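Long-range contact in processed glycerol phosphate lipoteichoic acid synthase 2 (Bacillus subtilis, PDB 2W8D), which belongs to the alkaline phosphatase clan of metal-dependent enzymes, carrying a sulfatase-type domain that binds a magnesium ion: residues G31-Y36 with L185-Y190. Residues are numbered along the deposited sequence; the frame is centred on the assembly and turned at random.
Sequences GKNVIY and LPQPFY
V34 and Y190 form a parallel beta bridge where two strands of the central sheet, 33-39 and 189-194, begin side by side. V34 N donates to F189 O at 2.9 Å, and V34 O carries the pairing onward to T191. Just before this bridge, the side chain of N33, not its backbone, takes up the N-H of F189. With its CG anti to the carbonyl carbon (chi1 -57°), its amide lies stacked on one face of the F189 ring, the two planes 10° apart, while CB makes a CH-pi contact over the same ring. OD1 accepts a hydrogen bond from F189 N at 2.8 Å, in its carbonyl plane and on a lone pair. The other amide atom, ND2, gives a nearly straight bond to Q187 OE1 at 3.2 Å, but reaches that oxygen from above its carbonyl plane. Both ends of the amide are thus held, which fixes its rotation. At the edge of the F189 ring, I35 CG1 packs against CE1. V34 and Y190 point to the same face of the sheet, V34 CB resting 3.8 Å from Y190 CD2. Further along, the Y36 and Y190 rings meet obliquely, Y36 CE1 lying 3.4 Å from Y190 OH. A water bridges the two hydroxyls, 2.5 Å from Y36 OH and 2.6 Å from Y190 OH. Strands 251-257 and 125-130 continue the parallel pairing outward from strands 33-39 and 189-194, respectively. Parallel strands brought together across 148 residues of helices and further strands belong to the alpha/beta core of the alkaline phosphatase and sulfatase fold, whose strand 33-39 leads toward the magnesium ligand E40.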
ATOM      1  N   GLY A  31       9.511 -10.497 -16.251  1.00 18.58           N
ATOM      2  CA  GLY A  31       8.615 -10.597 -17.409  1.00 18.18           C
ATOM      3  C   GLY A  31       7.132 -10.544 -17.071  1.00 17.89           C
ATOM      4  O   GLY A  31       6.286 -10.351 -17.965  1.00 17.81           O
ATOM      5  N   LYS A  32       6.818 -10.730 -15.789  1.00 16.81           N
ATOM      6  CA  LYS A  32       5.435 -10.821 -15.344  1.00 16.78           C
ATOM      7  C   LYS A  32       4.676  -9.501 -15.241  1.00 16.60           C
ATOM      8  O   LYS A  32       5.254  -8.422 -15.028  1.00 16.54           O
ATOM      9  CB  LYS A  32       5.329 -11.621 -14.032  1.00 17.91           C
ATOM     10  CG  LYS A  32       5.035 -13.128 -14.348  1.00 18.77           C
ATOM     11  CD  LYS A  32       5.763 -14.070 -13.476  1.00 19.15           C
ATOM     12  CE  LYS A  32       6.022 -15.369 -14.230  1.00 21.17           C
ATOM     13  NZ  LYS A  32       6.712 -16.303 -13.300  1.00 24.86           N
ATOM     14  N   ASN A  33       3.365  -9.601 -15.414  1.00 15.39           N
ATOM     15  CA  ASN A  33       2.494  -8.510 -15.132  1.00 14.71           C
ATOM     16  C   ASN A  33       2.540  -8.191 -13.621  1.00 14.95           C
ATOM     17  O   ASN A  33       2.968  -9.024 -12.802  1.00 14.23           O
ATOM     18  CB  ASN A  33       1.084  -8.890 -15.534  1.00 14.69           C
ATOM     19  CG  ASN A  33       0.984  -9.285 -16.980  1.00 15.75           C
ATOM     20  OD1 ASN A  33       1.308  -8.503 -17.860  1.00 20.53           O
ATOM     21  ND2 ASN A  33       0.529 -10.502 -17.240  1.00 13.95           N
ATOM     22  N   VAL A  34       2.118  -6.976 -13.273  1.00 14.20           N
ATOM     23  CA  VAL A  34       1.937  -6.603 -11.901  1.00 14.23           C
ATOM     24  C   VAL A  34       0.483  -6.158 -11.793  1.00 14.47           C
ATOM     25  O   VAL A  34      -0.009  -5.409 -12.644  1.00 14.12           O
ATOM     26  CB  VAL A  34       2.884  -5.412 -11.491  1.00 14.90           C
ATOM     27  CG1 VAL A  34       2.608  -4.934 -10.023  1.00 13.59           C
ATOM     28  CG2 VAL A  34       4.358  -5.762 -11.722  1.00 13.32           C
ATOM     29  N   ILE A  35      -0.193  -6.623 -10.738  1.00 14.02           N
ATOM     30  CA  ILE A  35      -1.549  -6.204 -10.415  1.00 12.79           C
ATOM     31  C   ILE A  35      -1.531  -5.751  -8.936  1.00 13.31           C
ATOM     32  O   ILE A  35      -1.366  -6.563  -8.027  1.00 13.07           O
ATOM     33  CB  ILE A  35      -2.554  -7.384 -10.619  1.00 12.34           C
ATOM     34  CG1 ILE A  35      -2.641  -7.821 -12.095  1.00 11.00           C
ATOM     35  CG2 ILE A  35      -3.933  -7.031 -10.074  1.00 13.44           C
ATOM     36  CD1 ILE A  35      -3.387  -9.152 -12.336  1.00  5.35           C
ATOM     37  N   TYR A  36      -1.672  -4.454  -8.687  1.00 12.75           N
ATOM     38  CA  TYR A  36      -1.767  -3.998  -7.319  1.00 13.54           C
ATOM     39  C   TYR A  36      -3.238  -3.937  -6.969  1.00 13.14           C
ATOM     40  O   TYR A  36      -4.060  -3.547  -7.813  1.00 14.85           O
ATOM     41  CB  TYR A  36      -1.169  -2.583  -7.157  1.00 13.92           C
ATOM     42  CG  TYR A  36       0.289  -2.499  -6.851  1.00 15.05           C
ATOM     43  CD1 TYR A  36       1.239  -2.488  -7.864  1.00 16.86           C
ATOM     44  CD2 TYR A  36       0.726  -2.335  -5.540  1.00 20.33           C
ATOM     45  CE1 TYR A  36       2.608  -2.351  -7.586  1.00 18.29           C
ATOM     46  CE2 TYR A  36       2.094  -2.199  -5.241  1.00 21.39           C
ATOM     47  CZ  TYR A  36       3.022  -2.216  -6.282  1.00 21.89           C
ATOM     48  OH  TYR A  36       4.358  -2.090  -5.989  1.00 24.55           O
ATOM     49  N   LEU A 185      -5.528  -5.229 -22.247  1.00 18.90           N
ATOM     50  CA  LEU A 185      -4.254  -4.530 -22.080  1.00 19.29           C
ATOM     51  C   LEU A 185      -3.105  -5.269 -22.757  1.00 19.68           C
ATOM     52  O   LEU A 185      -2.885  -6.455 -22.509  1.00 19.58           O
ATOM     53  CB  LEU A 185      -3.939  -4.314 -20.597  1.00 18.59           C
ATOM     54  CG  LEU A 185      -4.278  -2.984 -19.912  1.00 18.59           C
ATOM     55  CD1 LEU A 185      -5.630  -2.416 -20.305  1.00 17.51           C
ATOM     56  CD2 LEU A 185      -4.174  -3.112 -18.376  1.00 13.14           C
ATOM     57  N   PRO A 186      -2.336  -4.559 -23.600  1.00 20.42           N
ATOM     58  CA  PRO A 186      -1.174  -5.240 -24.184  1.00 20.53           C
ATOM     59  C   PRO A 186      -0.212  -5.625 -23.044  1.00 20.72           C
ATOM     60  O   PRO A 186      -0.043  -4.872 -22.086  1.00 21.16           O
ATOM     61  CB  PRO A 186      -0.583  -4.189 -25.119  1.00 20.53           C
ATOM     62  CG  PRO A 186      -1.048  -2.899 -24.570  1.00 20.83           C
ATOM     63  CD  PRO A 186      -2.339  -3.113 -23.863  1.00 19.43           C
ATOM     64  N   GLN A 187       0.362  -6.813 -23.140  1.00 20.33           N
ATOM     65  CA  GLN A 187       1.184  -7.396 -22.089  1.00 19.58           C
ATOM     66  C   GLN A 187       2.667  -7.188 -22.394  1.00 18.62           C
ATOM     67  O   GLN A 187       3.054  -7.220 -23.556  1.00 19.21           O
ATOM     68  CB  GLN A 187       0.847  -8.891 -21.970  1.00 19.93           C
ATOM     69  CG  GLN A 187      -0.396  -9.142 -21.098  1.00 20.87           C
ATOM     70  CD  GLN A 187      -0.650 -10.599 -20.832  1.00 21.47           C
ATOM     71  OE1 GLN A 187       0.227 -11.323 -20.352  1.00 23.03           O
ATOM     72  NE2 GLN A 187      -1.864 -11.043 -21.129  1.00 20.76           N
ATOM     73  N   PRO A 188       3.505  -6.960 -21.365  1.00 17.47           N
ATOM     74  CA  PRO A 188       3.217  -6.961 -19.926  1.00 16.30           C
ATOM     75  C   PRO A 188       2.530  -5.695 -19.464  1.00 15.84           C
ATOM     76  O   PRO A 188       2.734  -4.635 -20.041  1.00 14.94           O
ATOM     77  CB  PRO A 188       4.599  -7.047 -19.294  1.00 15.95           C
ATOM     78  CG  PRO A 188       5.523  -6.425 -20.294  1.00 16.37           C
ATOM     79  CD  PRO A 188       4.880  -6.502 -21.653  1.00 16.91           C
ATOM     80  N   PHE A 189       1.721  -5.800 -18.412  1.00 15.75           N
ATOM     81  CA  PHE A 189       1.038  -4.625 -17.885  1.00 15.11           C
ATOM     82  C   PHE A 189       1.250  -4.450 -16.401  1.00 15.48           C
ATOM     83  O   PHE A 189       1.444  -5.422 -15.672  1.00 15.87           O
ATOM     84  CB  PHE A 189      -0.454  -4.650 -18.224  1.00 15.21           C
ATOM     85  CG  PHE A 189      -1.190  -5.830 -17.657  1.00 15.69           C
ATOM     86  CD1 PHE A 189      -1.383  -5.962 -16.288  1.00 16.71           C
ATOM     87  CD2 PHE A 189      -1.699  -6.803 -18.485  1.00 13.33           C
ATOM     88  CE1 PHE A 189      -2.066  -7.087 -15.767  1.00 17.84           C
ATOM     89  CE2 PHE A 189      -2.382  -7.898 -17.978  1.00 13.95           C
ATOM     90  CZ  PHE A 189      -2.563  -8.040 -16.633  1.00 15.61           C
ATOM     91  N   TYR A 190       1.189  -3.195 -15.949  1.00 15.86           N
ATOM     92  CA  TYR A 190       1.301  -2.841 -14.546  1.00 15.63           C
ATOM     93  C   TYR A 190       0.033  -2.067 -14.173  1.00 15.32           C
ATOM     94  O   TYR A 190      -0.229  -1.010 -14.751  1.00 15.99           O
ATOM     95  CB  TYR A 190       2.533  -1.954 -14.382  1.00 16.06           C
ATOM     96  CG  TYR A 190       2.720  -1.293 -13.014  1.00 17.16           C
ATOM     97  CD1 TYR A 190       1.968  -0.173 -12.627  1.00 15.56           C
ATOM     98  CD2 TYR A 190       3.712  -1.758 -12.161  1.00 16.70           C
ATOM     99  CE1 TYR A 190       2.195   0.427 -11.386  1.00 18.15           C
ATOM    100  CE2 TYR A 190       3.954  -1.179 -10.965  1.00 16.74           C
ATOM    101  CZ  TYR A 190       3.196  -0.115 -10.564  1.00 18.68           C
ATOM    102  OH  TYR A 190       3.514   0.394  -9.353  1.00 19.63           O
TER
HETATM  103  O   HOH W   1       5.213  -0.306  -7.470  1.00 17.50           O